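PDB 1Y0H: putative monooxygenase Rv0793 from Mycobacterium tuberculosis, which is a putative homodimeric monooxygenase that might take part in antibiotic biosynthesis or scavenge reactive oxygen species to help evade host defences. Local coordinates for residues 6-11 / 57-62; 10-15 / 83-88. One frame throughout, in Å; residues are numbered along the deposited sequence. Where two conformers were deposited one is given.

Interaction 1 of 2, residues 6-11 / 57-62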
ATOM      1  N   VAL A   6       2.771   1.779  12.145  1.00 13.16           N
ATOM      2  CA  VAL A   6       1.704   2.154  11.239  1.00 13.29           C
ATOM      3  C   VAL A   6       2.259   2.176   9.836  1.00 13.64           C
ATOM      4  O   VAL A   6       3.479   2.243   9.646  1.00 13.91           O
ATOM      5  CB  VAL A   6       1.072   3.561  11.580  1.00 13.40           C
ATOM      6  CG1 VAL A   6       0.421   3.559  12.943  1.00 16.05           C
ATOM      7  CG2 VAL A   6       2.094   4.720  11.440  1.00 14.63           C
ATOM      8  N   ALA A   7       1.358   2.105   8.861  1.00 13.04           N
ATOM      9  CA  ALA A   7       1.720   2.323   7.463  1.00 12.33           C
ATOM     10  C   ALA A   7       0.814   3.394   6.845  1.00 12.47           C
ATOM     11  O   ALA A   7      -0.230   3.726   7.381  1.00 13.04           O
ATOM     12  CB  ALA A   7       1.660   1.010   6.660  1.00 12.96           C
ATOM     13  N   VAL A   8       1.224   3.934   5.704  1.00 11.58           N
ATOM     14  CA  VAL A   8       0.424   4.921   5.000  1.00 12.52           C
ATOM     15  C   VAL A   8       0.508   4.596   3.522  1.00 12.14           C
ATOM     16  O   VAL A   8       1.588   4.261   3.010  1.00 12.64           O
ATOM     17  CB  VAL A   8       0.966   6.367   5.209  1.00 12.47           C
ATOM     18  CG1 VAL A   8       0.096   7.397   4.487  1.00 13.98           C
ATOM     19  CG2 VAL A   8       1.063   6.703   6.688  1.00 12.90           C
ATOM     20  N   ILE A   9      -0.640   4.649   2.852  1.00 12.17           N
ATOM     21  CA  ILE A   9      -0.662   4.631   1.393  1.00 12.97           C
ATOM     22  C   ILE A   9      -1.078   6.024   0.963  1.00 11.77           C
ATOM     23  O   ILE A   9      -2.083   6.546   1.434  1.00 12.47           O
ATOM     24  CB  ILE A   9      -1.672   3.601   0.833  1.00 13.51           C
ATOM     25  CG1 ILE A   9      -1.267   2.192   1.227  1.00 15.04           C
ATOM     26  CG2 ILE A   9      -1.776   3.709  -0.718  1.00 13.94           C
ATOM     27  CD1 ILE A   9      -2.367   1.138   0.969  1.00 15.88           C
ATOM     28  N   ALA A  10      -0.311   6.616   0.055  1.00 10.78           N
ATOM     29  CA  ALA A  10      -0.672   7.921  -0.503  1.00 10.96           C
ATOM     30  C   ALA A  10      -0.702   7.770  -2.010  1.00 11.20           C
ATOM     31  O   ALA A  10       0.296   7.351  -2.619  1.00 12.15           O
ATOM     32  CB  ALA A  10       0.333   8.982  -0.095  1.00 11.51           C
ATOM     33  N   ARG A  11      -1.837   8.127  -2.597  1.00 11.99           N
ATOM     34  CA  ARG A  11      -2.046   8.013  -4.049  1.00 12.10           C
ATOM     35  C   ARG A  11      -2.150   9.391  -4.673  1.00 11.77           C
ATOM     36  O   ARG A  11      -2.902  10.248  -4.181  1.00 12.61           O
ATOM     37  CB  ARG A  11      -3.315   7.206  -4.351  1.00 13.09           C
ATOM     38  CG  ARG A  11      -3.397   5.910  -3.574  1.00 17.15           C
ATOM     39  CD  ARG A  11      -4.538   5.021  -4.055  0.65 20.95           C
ATOM     40  NE  ARG A  11      -3.980   3.891  -4.800  0.65 22.42           N
ATOM     41  CZ  ARG A  11      -4.081   2.613  -4.445  0.65 24.10           C
ATOM     42  NH1 ARG A  11      -3.502   1.694  -5.193  0.65 24.59           N
ATOM     43  NH2 ARG A  11      -4.768   2.236  -3.368  0.65 22.71           N
ATOM     44  N   GLU A  57       4.401   3.768   2.782  1.00 12.79           N
ATOM     45  CA  GLU A  57       5.244   4.247   3.873  1.00 13.35           C
ATOM     46  C   GLU A  57       4.984   3.417   5.116  1.00 12.78           C
ATOM     47  O   GLU A  57       3.843   3.069   5.404  1.00 12.82           O
ATOM     48  CB  GLU A  57       4.899   5.701   4.198  1.00 13.29           C
ATOM     49  CG  GLU A  57       4.665   6.566   2.982  1.00 14.86           C
ATOM     50  CD  GLU A  57       4.104   7.937   3.298  1.00 16.03           C
ATOM     51  OE1 GLU A  57       4.246   8.433   4.455  1.00 16.95           O
ATOM     52  OE2 GLU A  57       3.525   8.530   2.356  1.00 18.83           O
ATOM     53  N   ARG A  58       6.054   3.095   5.837  1.00 11.90           N
ATOM     54  CA  ARG A  58       5.937   2.368   7.097  1.00 11.78           C
ATOM     55  C   ARG A  58       6.736   3.095   8.166  1.00 11.48           C
ATOM     56  O   ARG A  58       7.898   3.423   7.947  1.00 11.30           O
ATOM     57  CB  ARG A  58       6.513   0.958   6.946  1.00 11.93           C
ATOM     58  CG  ARG A  58       5.712  -0.019   6.110  1.00 14.18           C
ATOM     59  CD  ARG A  58       6.497  -1.339   6.124  1.00 17.90           C
ATOM     60  NE  ARG A  58       5.882  -2.422   5.365  1.00 23.11           N
ATOM     61  CZ  ARG A  58       6.231  -2.768   4.131  1.00 24.51           C
ATOM     62  NH1 ARG A  58       5.612  -3.773   3.532  1.00 26.58           N
ATOM     63  NH2 ARG A  58       7.189  -2.103   3.492  1.00 26.15           N
ATOM     64  N   TYR A  59       6.108   3.296   9.327  1.00 10.91           N
ATOM     65  CA  TYR A  59       6.694   4.017  10.454  1.00 11.78           C
ATOM     66  C   TYR A  59       6.702   3.120  11.674  1.00 11.34           C
ATOM     67  O   TYR A  59       5.823   2.282  11.845  1.00 12.01           O
ATOM     68  CB  TYR A  59       5.943   5.332  10.717  1.00 11.42           C
ATOM     69  CG  TYR A  59       6.053   6.236   9.518  1.00 11.52           C
ATOM     70  CD1 TYR A  59       7.180   7.030   9.324  1.00 13.68           C
ATOM     71  CD2 TYR A  59       5.050   6.255   8.547  1.00 13.03           C
ATOM     72  CE1 TYR A  59       7.310   7.838   8.181  1.00 12.56           C
ATOM     73  CE2 TYR A  59       5.176   7.060   7.401  1.00 12.12           C
ATOM     74  CZ  TYR A  59       6.315   7.837   7.231  1.00 13.82           C
ATOM     75  OH  TYR A  59       6.444   8.633   6.107  1.00 13.73           O
ATOM     76  N   ARG A  60       7.704   3.311  12.518  1.00 11.42           N
ATOM     77  CA  ARG A  60       7.885   2.466  13.686  1.00 12.00           C
ATOM     78  C   ARG A  60       6.800   2.706  14.738  1.00 11.66           C
ATOM     79  O   ARG A  60       6.569   1.859  15.594  1.00 12.52           O
ATOM     80  CB  ARG A  60       9.290   2.664  14.269  1.00 12.81           C
ATOM     81  CG  ARG A  60      10.376   2.426  13.215  1.00 15.55           C
ATOM     82  CD  ARG A  60      11.749   2.061  13.775  1.00 21.64           C
ATOM     83  NE  ARG A  60      12.444   1.199  12.812  1.00 25.98           N
ATOM     84  CZ  ARG A  60      13.151   1.630  11.767  1.00 27.12           C
ATOM     85  NH1 ARG A  60      13.300   2.927  11.531  1.00 27.69           N
ATOM     86  NH2 ARG A  60      13.721   0.751  10.956  1.00 28.18           N
ATOM     87  N   SER A  61       6.134   3.857  14.659  1.00 11.40           N
ATOM     88  CA  SER A  61       5.074   4.222  15.615  1.00 11.38           C
ATOM     89  C   SER A  61       4.215   5.314  14.999  1.00 11.60           C
ATOM     90  O   SER A  61       4.633   5.966  14.043  1.00 11.75           O
ATOM     91  CB  SER A  61       5.687   4.739  16.929  1.00 11.24           C
ATOM     92  OG  SER A  61       6.307   6.008  16.753  1.00 11.59           O
ATOM     93  N   ARG A  62       3.016   5.521  15.545  1.00 12.06           N
ATOM     94  CA  ARG A  62       2.205   6.656  15.125  1.00 12.66           C
ATOM     95  C   ARG A  62       2.903   7.979  15.445  1.00 12.72           C
ATOM     96  O   ARG A  62       2.783   8.951  14.684  1.00 12.52           O
ATOM     97  CB  ARG A  62       0.811   6.616  15.763  1.00 13.25           C
ATOM     98  CG  ARG A  62      -0.019   7.853  15.491  1.00 16.16           C
ATOM     99  CD  ARG A  62      -0.301   8.049  13.992  1.00 20.32           C
ATOM    100  NE  ARG A  62      -0.796   9.402  13.735  1.00 24.54           N
ATOM    101  CZ  ARG A  62      -2.041   9.687  13.354  1.00 28.77           C
ATOM    102  NH1 ARG A  62      -2.926   8.710  13.160  1.00 30.07           N
ATOM    103  NH2 ARG A  62      -2.397  10.950  13.155  1.00 28.84           N
TER
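V8 and E57 face each other as an antiparallel hydrogen-bonded pair in the buried, tightly packed part of the contact. V8 N reaches E57 O at 2.8 Å, and E57 N returns to V8 O at 2.9 Å. With CG beside the backbone N and the rest of the chain extended (chi2 170°), E57 lays its carboxylate against V8: OE1 lies 3.9 Å from V8 CB, and OE2 points on to A10 CB. The hydroxyl of Y59 gives a 2.8 Å bond to E57 OE1, arriving on the anti side and 34° out of the carboxylate plane. That bond ties the buried acid to the tyrosine, whose ring edge also takes V8 CG2. Further along, V6 and Y59 form the next hydrogen-bonded pair, the bond from Y59 N to V6 O being almost straight at 179°.

These are two central strands of the four-stranded antiparallel sheet of the ferredoxin-like fold. V6, V8, E57 and Y59 face the layer of helices, where L65 packs on both valines and the H68 ring meets Y59. A7 and R58, the non-hydrogen-bonded pair between them, face the second subunit, and Y45 of that subunit packs on both.

Toward the end of strand 53-59 the contact opens to solvent: V6 and R62 are partly exposed, though V6 is still well covered, with CG2 4.0 Å from Y59 CB and 3.8 Å from S61 O, while CG1 lies 4.2 Å from R62 CB. S61 turns its hydroxyl to A64 N as the N-cap of helix 62-69, and R62 sends its guanidinium to D66. R58 likewise leaves the contact beyond CG, its guanidinium paired with E99 and with D43 of the second subunit.

Interaction 2 of 2, residues 10-15 / 83-88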
ATOM      1  N   ALA A  10      -0.311   6.616   0.055  1.00 10.78           N
ATOM      2  CA  ALA A  10      -0.672   7.921  -0.503  1.00 10.96           C
ATOM      3  C   ALA A  10      -0.702   7.770  -2.010  1.00 11.20           C
ATOM      4  O   ALA A  10       0.296   7.351  -2.619  1.00 12.15           O
ATOM      5  CB  ALA A  10       0.333   8.982  -0.095  1.00 11.51           C
ATOM      6  N   ARG A  11      -1.837   8.127  -2.597  1.00 11.99           N
ATOM      7  CA  ARG A  11      -2.046   8.013  -4.049  1.00 12.10           C
ATOM      8  C   ARG A  11      -2.150   9.391  -4.673  1.00 11.77           C
ATOM      9  O   ARG A  11      -2.902  10.248  -4.181  1.00 12.61           O
ATOM     10  CB  ARG A  11      -3.315   7.206  -4.351  1.00 13.09           C
ATOM     11  CG  ARG A  11      -3.397   5.910  -3.574  1.00 17.15           C
ATOM     12  CD  ARG A  11      -4.538   5.021  -4.055  0.65 20.95           C
ATOM     13  NE  ARG A  11      -3.980   3.891  -4.800  0.65 22.42           N
ATOM     14  CZ  ARG A  11      -4.081   2.613  -4.445  0.65 24.10           C
ATOM     15  NH1 ARG A  11      -3.502   1.694  -5.193  0.65 24.59           N
ATOM     16  NH2 ARG A  11      -4.768   2.236  -3.368  0.65 22.71           N
ATOM     17  N   PHE A  12      -1.397   9.592  -5.760  1.00 10.82           N
ATOM     18  CA  PHE A  12      -1.318  10.894  -6.437  1.00 11.08           C
ATOM     19  C   PHE A  12      -1.757  10.747  -7.875  1.00 11.34           C
ATOM     20  O   PHE A  12      -1.267   9.866  -8.583  1.00 11.17           O
ATOM     21  CB  PHE A  12       0.110  11.437  -6.434  1.00 11.19           C
ATOM     22  CG  PHE A  12       0.741  11.492  -5.074  1.00 10.65           C
ATOM     23  CD1 PHE A  12       1.309  10.349  -4.507  1.00 11.12           C
ATOM     24  CD2 PHE A  12       0.774  12.690  -4.367  1.00 10.42           C
ATOM     25  CE1 PHE A  12       1.883  10.408  -3.227  1.00 12.48           C
ATOM     26  CE2 PHE A  12       1.361  12.761  -3.105  1.00 13.17           C
ATOM     27  CZ  PHE A  12       1.908  11.621  -2.536  1.00 12.82           C
ATOM     28  N   MET A  13      -2.656  11.627  -8.308  1.00 11.74           N
ATOM     29  CA  MET A  13      -3.154  11.580  -9.672  1.00 12.34           C
ATOM     30  C   MET A  13      -2.770  12.882 -10.389  1.00 12.16           C
ATOM     31  O   MET A  13      -3.539  13.844 -10.413  1.00 13.01           O
ATOM     32  CB  MET A  13      -4.668  11.298  -9.686  1.00 13.84           C
ATOM     33  CG  MET A  13      -5.065   9.910  -9.172  1.00 14.24           C
ATOM     34  SD  MET A  13      -4.963   9.741  -7.352  1.00 16.14           S
ATOM     35  CE  MET A  13      -5.939   8.257  -7.055  1.00 18.52           C
ATOM     36  N   PRO A  14      -1.549  12.933 -10.952  1.00 11.85           N
ATOM     37  CA  PRO A  14      -1.097  14.172 -11.571  1.00 11.61           C
ATOM     38  C   PRO A  14      -1.840  14.501 -12.842  1.00 11.50           C
ATOM     39  O   PRO A  14      -2.339  13.605 -13.528  1.00 11.47           O
ATOM     40  CB  PRO A  14       0.375  13.891 -11.909  1.00 11.58           C
ATOM     41  CG  PRO A  14       0.457  12.421 -12.056  1.00 11.45           C
ATOM     42  CD  PRO A  14      -0.525  11.872 -11.035  1.00 11.61           C
ATOM     43  N   ARG A  15      -1.911  15.787 -13.158  1.00 11.52           N
ATOM     44  CA  ARG A  15      -2.242  16.174 -14.513  1.00 10.94           C
ATOM     45  C   ARG A  15      -1.122  15.644 -15.398  1.00 11.10           C
ATOM     46  O   ARG A  15       0.035  15.605 -14.966  1.00 10.51           O
ATOM     47  CB  ARG A  15      -2.317  17.687 -14.656  1.00 11.62           C
ATOM     48  CG  ARG A  15      -3.354  18.376 -13.791  1.00 12.38           C
ATOM     49  CD  ARG A  15      -3.588  19.793 -14.314  1.00 12.41           C
ATOM     50  NE  ARG A  15      -2.318  20.449 -14.632  1.00 12.87           N
ATOM     51  CZ  ARG A  15      -1.595  21.138 -13.753  1.00 13.23           C
ATOM     52  NH1 ARG A  15      -2.029  21.286 -12.510  1.00 13.84           N
ATOM     53  NH2 ARG A  15      -0.438  21.674 -14.119  1.00 13.20           N
ATOM     54  N   GLU A  83      -1.296  21.503  -6.350  1.00 11.81           N
ATOM     55  CA  GLU A  83      -1.287  22.293  -7.571  1.00 12.39           C
ATOM     56  C   GLU A  83      -0.882  21.474  -8.802  1.00 11.46           C
ATOM     57  O   GLU A  83      -1.021  21.951  -9.933  1.00 11.79           O
ATOM     58  CB  GLU A  83      -0.347  23.482  -7.376  1.00 13.00           C
ATOM     59  CG  GLU A  83      -0.836  24.528  -6.337  1.00 15.66           C
ATOM     60  CD  GLU A  83      -0.882  24.058  -4.864  1.00 18.68           C
ATOM     61  OE1 GLU A  83      -0.215  23.068  -4.479  1.00 19.96           O
ATOM     62  OE2 GLU A  83      -1.603  24.710  -4.065  1.00 20.64           O
ATOM     63  N   LEU A  84      -0.376  20.257  -8.580  1.00 11.06           N
ATOM     64  CA  LEU A  84       0.061  19.381  -9.673  1.00 10.82           C
ATOM     65  C   LEU A  84      -0.966  18.308 -10.027  1.00 11.03           C
ATOM     66  O   LEU A  84      -0.788  17.567 -10.997  1.00 10.89           O
ATOM     67  CB  LEU A  84       1.386  18.695  -9.296  1.00 10.29           C
ATOM     68  CG  LEU A  84       2.525  19.648  -8.906  1.00 10.08           C
ATOM     69  CD1 LEU A  84       3.734  18.863  -8.485  1.00 11.77           C
ATOM     70  CD2 LEU A  84       2.873  20.510 -10.111  1.00 11.20           C
ATOM     71  N   LEU A  85      -2.036  18.226  -9.238  1.00 10.64           N
ATOM     72  CA  LEU A  85      -2.927  17.061  -9.278  1.00 10.95           C
ATOM     73  C   LEU A  85      -4.313  17.373  -9.807  1.00 10.36           C
ATOM     74  O   LEU A  85      -4.746  18.523  -9.817  1.00 11.06           O
ATOM     75  CB  LEU A  85      -3.048  16.454  -7.881  1.00 11.09           C
ATOM     76  CG  LEU A  85      -1.745  16.227  -7.113  1.00 11.37           C
ATOM     77  CD1 LEU A  85      -2.034  15.805  -5.688  1.00 14.48           C
ATOM     78  CD2 LEU A  85      -0.848  15.205  -7.834  1.00 11.42           C
ATOM     79  N   THR A  86      -4.990  16.331 -10.265  1.00 10.44           N
ATOM     80  CA  THR A  86      -6.370  16.440 -10.740  1.00 11.07           C
ATOM     81  C   THR A  86      -7.349  16.370  -9.580  1.00 11.73           C
ATOM     82  O   THR A  86      -8.531  16.655  -9.744  1.00 11.60           O
ATOM     83  CB  THR A  86      -6.750  15.307 -11.696  1.00 10.68           C
ATOM     84  OG1 THR A  86      -6.578  14.040 -11.036  1.00 12.80           O
ATOM     85  CG2 THR A  86      -5.915  15.351 -12.970  1.00 11.44           C
ATOM     86  N   ARG A  87      -6.846  15.957  -8.423  1.00 11.78           N
ATOM     87  CA  ARG A  87      -7.662  15.783  -7.227  1.00 12.68           C
ATOM     88  C   ARG A  87      -6.694  15.711  -6.051  1.00 12.71           C
ATOM     89  O   ARG A  87      -5.512  15.437  -6.250  1.00 12.60           O
ATOM     90  CB  ARG A  87      -8.463  14.486  -7.335  1.00 13.71           C
ATOM     91  CG  ARG A  87      -7.570  13.293  -7.672  1.00 16.20           C
ATOM     92  CD  ARG A  87      -8.354  12.049  -7.971  1.00 21.21           C
ATOM     93  NE  ARG A  87      -8.752  11.391  -6.747  1.00 25.49           N
ATOM     94  CZ  ARG A  87      -9.518  10.308  -6.691  1.00 27.16           C
ATOM     95  NH1 ARG A  87      -9.981   9.751  -7.807  1.00 27.73           N
ATOM     96  NH2 ARG A  87      -9.822   9.788  -5.512  1.00 26.37           N
ATOM     97  N   PRO A  88      -7.179  15.955  -4.818  1.00 12.91           N
ATOM     98  CA  PRO A  88      -6.251  15.900  -3.683  1.00 12.98           C
ATOM     99  C   PRO A  88      -5.608  14.523  -3.520  1.00 12.46           C
ATOM    100  O   PRO A  88      -6.174  13.503  -3.958  1.00 12.66           O
ATOM    101  CB  PRO A  88      -7.151  16.179  -2.471  1.00 13.56           C
ATOM    102  CG  PRO A  88      -8.566  15.927  -2.957  1.00 14.75           C
ATOM    103  CD  PRO A  88      -8.562  16.264  -4.415  1.00 12.89           C
TER
HETATM  104  O   HOH W   1      -4.126  12.915  -6.265  1.00 14.01           O
HETATM  105  O   HOH W   2      -4.560  20.898 -11.202  1.00 19.26           O
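M13 O takes two bonds from T86: the backbone N at 2.9 Å, with an N-H...O angle of 174°, and the hydroxyl OG1 at 3.1 Å, tilted from the carbonyl plane. The M13 side chain runs from T86 to R87: its CB lies 3.6 Å from T86 OG1 and also meets R87 CG; CG then rests on R87 CD. A bend at chi2 (75°) carries the chain across the arginine, placing SD 4.1 Å from R87 CD. At the tip, CE sits over the centre of the guanidinium face, 4.1 Å from R87 CZ.

Beyond P14, which forms a single backbone bridge with L85, the grip passes to R15. Its N bonds to L84 O at 3.0 Å. Its side chain runs past T86 CG2, bends at chi3 and brings NH1 to E83 O at 2.8 Å, close to the guanidinium plane, while NE holds D17 in a salt bridge. One water links M13 N to R87 O, and another links R15 NH1 to L85 O.

On the inner side, L85 CD2 packs 4.1 Å from F12 CB, and L22 of helix 19-35 touches F12, P14 and L85. The contact thus joins the chain leaving strand 6-12 to the loop that precedes strand 90-96, at the surface of the ferredoxin-like domain.

Across the two segments every direct hydrogen bond ends on a main-chain carbonyl. The positive charge of R15 probably strengthens its hold on E83 O, whereas the M13 side chain meets R87 through carbon and sulfur, its CE covering one face of the guanidinium.

How the interactions relate
Both interactions begin on strand 6-12 and share A10 and R11, but they lie on opposite sides of the chain's centre, with their own centres 19 Å apart. Interaction 1, centred about 8 Å from the middle of the chain, pairs the strand with its neighbour 53-59 in the sheet; interaction 2, about 13 Å out, joins its continuation to the loop 83-88 at the surface. Between them A10 and F12 continue the helix-facing row of V6 and V8. Bound acetate lies about 3 Å from the E57 side chain and about 4 Å from that of F12, both between nearest atoms. Acetate probably comes from the crystallisation liquor, though it may mark a pocket.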